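Local coordinates for glial cell-derived neurotrophic factor (Rattus norvegicus, PDB 1AGQ), which probably acts as a secreted neurotrophic growth factor of the cystine-knot superfamily, signalling to neurons as a disulfide-linked dimer, at residues Arg40-Thr45 with Ala101-Val106; Glu74-Glu77 with Asp81-Leu84. All blocks are in the same frame, centred on the assembly; numbering follows the deposited sequence.

Interaction 1 of 2, residues Arg40-Thr45 with Ala101-Val106; sequences RGCVLT and ACCRPV
Cys42 and Cys103 each carry their sulfur anti to the backbone N (chi1 177° and -177°), and in both residues this setting turns SG toward the other cysteine's sulfur. The SG atoms of Cys42 and Cys103 are joined at 2.0 Å. The torsion about this disulfide, 89°, is close to the relaxed quarter turn, so the bridge closes without evident twist strain. Cys42 CB stands 3.9 Å from Cys103 CB, and Cys42 CB lies 3.0 Å from Cys103 SG. Little besides the bridge joins these segments: Val43 N is 3.9 Å from Cys103 SG, and the CB atoms of Val43 and Arg104 start off away from the other segment. Cys42 immediately precedes strand 43-50 and Cys103 begins strand 103-108, two strands that belong to separate antiparallel sheets. Arg104 instead reaches the second subunit, where it forms a salt bridge with the terminal carboxylate of Ile135; Cys102 is disulfide-bonded to Cys102 of that subunit. Cys103 packs on Cys69 and Cys73, which are bonded to Cys132 and Cys134 respectively and close the ring of the knot. Cys42-Cys103 is the threading disulfide of the cystine knot, as in the transforming growth factor beta superfamily.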
ATOM      1  N   ARG B  40       2.351  -4.141   3.213  1.00 35.65           N
ATOM      2  CA  ARG B  40       1.190  -3.403   2.713  1.00 37.56           C
ATOM      3  C   ARG B  40       0.347  -2.734   3.786  1.00 35.08           C
ATOM      4  O   ARG B  40      -0.502  -1.880   3.485  1.00 39.08           O
ATOM      5  CB  ARG B  40       0.312  -4.346   1.885  1.00 36.11           C
ATOM      6  CG  ARG B  40       1.087  -5.178   0.885  1.00 46.07           C
ATOM      7  CD  ARG B  40       0.948  -4.630  -0.520  1.00 56.21           C
ATOM      8  NE  ARG B  40      -0.438  -4.678  -0.982  1.00 63.28           N
ATOM      9  CZ  ARG B  40      -0.947  -3.864  -1.904  1.00 70.41           C
ATOM     10  NH1 ARG B  40      -0.180  -2.932  -2.464  1.00 67.09           N
ATOM     11  NH2 ARG B  40      -2.220  -3.979  -2.262  1.00 63.71           N
ATOM     12  N   GLY B  41       0.567  -3.131   5.031  1.00 33.99           N
ATOM     13  CA  GLY B  41      -0.165  -2.551   6.148  1.00 32.30           C
ATOM     14  C   GLY B  41       0.351  -1.181   6.576  1.00 31.72           C
ATOM     15  O   GLY B  41      -0.291  -0.503   7.382  1.00 32.78           O
ATOM     16  N   CYS B  42       1.515  -0.786   6.055  1.00 25.74           N
ATOM     17  CA  CYS B  42       2.122   0.514   6.349  1.00 26.91           C
ATOM     18  C   CYS B  42       1.470   1.476   5.360  1.00 27.99           C
ATOM     19  O   CYS B  42       1.850   1.524   4.183  1.00 26.30           O
ATOM     20  CB  CYS B  42       3.639   0.444   6.122  1.00 25.29           C
ATOM     21  SG  CYS B  42       4.538   2.015   6.375  1.00 32.18           S
ATOM     22  N   VAL B  43       0.486   2.236   5.832  1.00 25.31           N
ATOM     23  CA  VAL B  43      -0.258   3.119   4.944  1.00 29.98           C
ATOM     24  C   VAL B  43      -0.289   4.591   5.326  1.00 28.85           C
ATOM     25  O   VAL B  43      -0.061   4.957   6.472  1.00 25.94           O
ATOM     26  CB  VAL B  43      -1.718   2.636   4.784  1.00 37.23           C
ATOM     27  CG1 VAL B  43      -1.762   1.116   4.657  1.00 40.14           C
ATOM     28  CG2 VAL B  43      -2.539   3.055   5.957  1.00 32.02           C
ATOM     29  N   LEU B  44      -0.578   5.408   4.323  1.00 20.14           N
ATOM     30  CA  LEU B  44      -0.650   6.847   4.464  1.00 20.17           C
ATOM     31  C   LEU B  44      -2.091   7.184   4.815  1.00 21.27           C
ATOM     32  O   LEU B  44      -3.022   6.646   4.217  1.00 22.50           O
ATOM     33  CB  LEU B  44      -0.259   7.479   3.135  1.00 20.79           C
ATOM     34  CG  LEU B  44      -0.054   8.987   3.009  1.00 24.21           C
ATOM     35  CD1 LEU B  44       1.141   9.420   3.809  1.00 32.17           C
ATOM     36  CD2 LEU B  44       0.142   9.334   1.557  1.00 32.38           C
ATOM     37  N   THR B  45      -2.273   8.039   5.813  1.00 22.87           N
ATOM     38  CA  THR B  45      -3.614   8.429   6.238  1.00 24.57           C
ATOM     39  C   THR B  45      -3.666   9.950   6.212  1.00 26.13           C
ATOM     40  O   THR B  45      -2.735  10.607   6.695  1.00 23.86           O
ATOM     41  CB  THR B  45      -3.917   7.952   7.663  1.00 23.53           C
ATOM     42  OG1 THR B  45      -3.904   6.524   7.697  1.00 21.44           O
ATOM     43  CG2 THR B  45      -5.323   8.413   8.101  1.00 15.83           C
ATOM     44  N   ALA B 101      11.880  -2.354  12.641  1.00 33.40           N
ATOM     45  CA  ALA B 101      11.513  -1.372  11.622  1.00 28.33           C
ATOM     46  C   ALA B 101      10.147  -0.778  11.944  1.00 26.99           C
ATOM     47  O   ALA B 101       9.283  -1.451  12.526  1.00 25.37           O
ATOM     48  CB  ALA B 101      11.495  -2.035  10.239  1.00 30.64           C
ATOM     49  N   CYS B 102       9.954   0.497  11.603  1.00 29.33           N
ATOM     50  CA  CYS B 102       8.670   1.142  11.869  1.00 27.02           C
ATOM     51  C   CYS B 102       8.117   1.822  10.617  1.00 26.00           C
ATOM     52  O   CYS B 102       8.867   2.229   9.718  1.00 22.82           O
ATOM     53  CB  CYS B 102       8.778   2.193  12.998  1.00 30.52           C
ATOM     54  SG  CYS B 102      10.034   3.476  12.828  0.55 35.10           S
ATOM     55  N   CYS B 103       6.799   1.942  10.576  1.00 22.77           N
ATOM     56  CA  CYS B 103       6.106   2.580   9.459  1.00 24.79           C
ATOM     57  C   CYS B 103       6.228   4.091   9.662  1.00 21.04           C
ATOM     58  O   CYS B 103       5.655   4.638  10.596  1.00 24.71           O
ATOM     59  CB  CYS B 103       4.644   2.127   9.450  1.00 26.05           C
ATOM     60  SG  CYS B 103       3.699   2.793   8.048  1.00 29.21           S
ATOM     61  N   ARG B 104       6.986   4.740   8.788  1.00 23.58           N
ATOM     62  CA  ARG B 104       7.287   6.170   8.863  1.00 24.27           C
ATOM     63  C   ARG B 104       7.345   6.818   7.489  1.00 22.97           C
ATOM     64  O   ARG B 104       7.339   6.143   6.459  1.00 24.38           O
ATOM     65  CB  ARG B 104       8.656   6.344   9.536  1.00 20.72           C
ATOM     66  CG  ARG B 104       8.752   5.704  10.901  1.00 27.73           C
ATOM     67  CD  ARG B 104       8.302   6.693  11.960  1.00 30.47           C
ATOM     68  NE  ARG B 104       9.099   7.908  11.859  1.00 32.38           N
ATOM     69  CZ  ARG B 104       8.782   9.047  12.459  1.00 29.89           C
ATOM     70  NH1 ARG B 104       7.708   9.152  13.191  1.00 22.00           N
ATOM     71  NH2 ARG B 104       9.613  10.102  12.301  1.00 30.92           N
ATOM     72  N   PRO B 105       7.378   8.171   7.445  1.00 26.29           N
ATOM     73  CA  PRO B 105       7.453   8.786   6.121  1.00 19.59           C
ATOM     74  C   PRO B 105       8.824   8.542   5.507  1.00 24.97           C
ATOM     75  O   PRO B 105       9.847   8.668   6.187  1.00 27.92           O
ATOM     76  CB  PRO B 105       7.240  10.285   6.397  1.00 23.38           C
ATOM     77  CG  PRO B 105       6.690  10.344   7.809  1.00 21.64           C
ATOM     78  CD  PRO B 105       7.290   9.163   8.516  1.00 28.55           C
ATOM     79  N   VAL B 106       8.837   8.177   4.229  1.00 28.18           N
ATOM     80  CA  VAL B 106      10.081   7.962   3.503  1.00 29.97           C
ATOM     81  C   VAL B 106      10.251   9.188   2.617  1.00 31.81           C
ATOM     82  O   VAL B 106      11.320   9.454   2.062  1.00 31.52           O
ATOM     83  CB  VAL B 106      10.024   6.648   2.670  1.00 29.38           C
ATOM     84  CG1 VAL B 106      10.041   5.463   3.615  1.00 30.14           C
ATOM     85  CG2 VAL B 106       8.761   6.584   1.834  1.00 33.82           C
TER

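Interaction 2 of 2, residues Glu74-Glu77 with Asp81-Leu84; sequences EAAE and DKIL
The heel helix of the growth-factor fold, residues 79-89, begins just beyond a loop that follows strand 63-70, and here that loop folds back against the first turn of the helix. Ala76 makes the apolar touch: its CB lies 3.6 Å from CG of Lys82 and 3.9 Å from CB of Asp81, a methyl group set against the start of both side chains. In Lys82 the CG is anti to the carbonyl carbon (chi1 -82°), which places it beside the backbone N and over the methyl; a bend at chi4 then leaves Lys82 NZ 4.4 Å from Glu77 C. Polar contact runs through a water. It accepts from Glu77 N at 2.6 Å and donates to Asp81 OD2 at 2.5 Å, linking the loop amide to the carboxylate. The other oxygen of Asp81, OD1, forms a salt bridge with Arg104 NH1 of the second subunit, so the carboxylate has partners at both oxygens. Asn39 ND2 hydrogen-bonds Ala75 O and Glu77 OE2, while Asp81 N bonds Thr78 OG1. This is a loop-to-helix junction, water-bridged at the helix N-terminus, in the heel of a cystine-knot subunit.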
ATOM      1  N   GLU B  74       6.092  -5.960  10.068  1.00 42.85           N
ATOM      2  CA  GLU B  74       6.521  -7.285  10.491  1.00 45.29           C
ATOM      3  C   GLU B  74       7.513  -7.959   9.544  1.00 44.17           C
ATOM      4  O   GLU B  74       8.393  -8.690   9.990  1.00 53.78           O
ATOM      5  CB  GLU B  74       5.277  -8.165  10.699  1.00 48.27           C
ATOM      6  N   ALA B  75       7.398  -7.687   8.249  1.00 42.89           N
ATOM      7  CA  ALA B  75       8.283  -8.296   7.263  1.00 39.58           C
ATOM      8  C   ALA B  75       9.641  -7.610   7.110  1.00 40.53           C
ATOM      9  O   ALA B  75       9.717  -6.412   6.852  1.00 35.84           O
ATOM     10  CB  ALA B  75       7.574  -8.351   5.908  1.00 41.68           C
ATOM     11  N   ALA B  76      10.719  -8.378   7.270  1.00 37.72           N
ATOM     12  CA  ALA B  76      12.068  -7.836   7.119  1.00 35.24           C
ATOM     13  C   ALA B  76      12.276  -7.358   5.690  1.00 33.12           C
ATOM     14  O   ALA B  76      11.964  -8.060   4.743  1.00 41.06           O
ATOM     15  CB  ALA B  76      13.114  -8.906   7.475  1.00 43.33           C
ATOM     16  N   GLU B  77      12.810  -6.160   5.520  1.00 39.43           N
ATOM     17  CA  GLU B  77      13.031  -5.643   4.175  1.00 40.55           C
ATOM     18  C   GLU B  77      14.494  -5.383   3.918  1.00 41.77           C
ATOM     19  O   GLU B  77      14.881  -4.953   2.829  1.00 37.67           O
ATOM     20  CB  GLU B  77      12.253  -4.341   3.972  1.00 48.27           C
ATOM     21  CG  GLU B  77      10.780  -4.540   3.736  1.00 34.38           C
ATOM     22  CD  GLU B  77      10.093  -3.259   3.313  1.00 40.97           C
ATOM     23  OE1 GLU B  77      10.751  -2.444   2.622  1.00 43.78           O
ATOM     24  OE2 GLU B  77       8.915  -3.071   3.674  1.00 38.28           O
ATOM     25  N   ASP B  81      17.427  -6.257   9.235  1.00 16.81           N
ATOM     26  CA  ASP B  81      16.231  -6.717   9.913  1.00 20.86           C
ATOM     27  C   ASP B  81      16.090  -8.230   9.931  1.00 22.93           C
ATOM     28  O   ASP B  81      15.536  -8.793  10.861  1.00 18.94           O
ATOM     29  CB  ASP B  81      15.012  -6.064   9.275  1.00 27.25           C
ATOM     30  CG  ASP B  81      14.887  -4.612   9.682  1.00 31.76           C
ATOM     31  OD1 ASP B  81      14.923  -4.356  10.904  1.00 30.22           O
ATOM     32  OD2 ASP B  81      14.776  -3.742   8.801  1.00 32.62           O
ATOM     33  N   LYS B  82      16.585  -8.885   8.889  1.00 18.68           N
ATOM     34  CA  LYS B  82      16.525 -10.344   8.823  1.00 21.40           C
ATOM     35  C   LYS B  82      17.408 -10.888   9.934  1.00 20.53           C
ATOM     36  O   LYS B  82      17.055 -11.851  10.620  1.00 21.25           O
ATOM     37  CB  LYS B  82      17.060 -10.838   7.468  1.00 23.20           C
ATOM     38  CG  LYS B  82      16.027 -10.780   6.332  1.00 39.82           C
ATOM     39  CD  LYS B  82      16.616 -11.238   5.008  1.00 45.61           C
ATOM     40  CE  LYS B  82      15.652 -10.981   3.855  1.00 51.64           C
ATOM     41  NZ  LYS B  82      15.761  -9.581   3.363  1.00 60.12           N
ATOM     42  N   ILE B  83      18.566 -10.265  10.095  1.00 20.99           N
ATOM     43  CA  ILE B  83      19.517 -10.660  11.122  1.00 23.47           C
ATOM     44  C   ILE B  83      18.926 -10.466  12.514  1.00 22.61           C
ATOM     45  O   ILE B  83      19.026 -11.338  13.365  1.00 20.93           O
ATOM     46  CB  ILE B  83      20.828  -9.872  10.962  1.00 22.10           C
ATOM     47  CG1 ILE B  83      21.534 -10.348   9.683  1.00 18.68           C
ATOM     48  CG2 ILE B  83      21.751 -10.087  12.213  1.00 21.66           C
ATOM     49  CD1 ILE B  83      22.798  -9.593   9.367  1.00 23.76           C
ATOM     50  N   LEU B  84      18.280  -9.325  12.748  1.00 24.16           N
ATOM     51  CA  LEU B  84      17.636  -9.079  14.038  1.00 20.05           C
ATOM     52  C   LEU B  84      16.597 -10.147  14.391  1.00 22.67           C
ATOM     53  O   LEU B  84      16.515 -10.602  15.537  1.00 21.18           O
ATOM     54  CB  LEU B  84      16.972  -7.680  14.016  1.00 19.57           C
ATOM     55  CG  LEU B  84      17.903  -6.480  14.182  1.00 26.86           C
ATOM     56  CD1 LEU B  84      17.078  -5.203  14.326  1.00 20.72           C
ATOM     57  CD2 LEU B  84      18.781  -6.656  15.409  1.00 29.12           C
TER
HETATM   58  O   HOH W   1      12.990  -4.096   7.140  1.00 31.66           O

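Overall arrangement
Interaction 2 is nested within the stretch of chain that the disulfide of interaction 1 closes. Their centres lie about 15 Å apart, the centre of interaction 1 about 7 Å from the centre of the chain and that of interaction 2 about 20 Å from it, so one marks the knot and the other the outlying helical end. They touch directly where CB of Ala101 packs 4.0 Å from OD2 of Asp81. A second tie runs between subunits: segment 101-106 of one chain is joined to segment 81-84 of the second subunit, so the knot of each meets the heel helix of its partner.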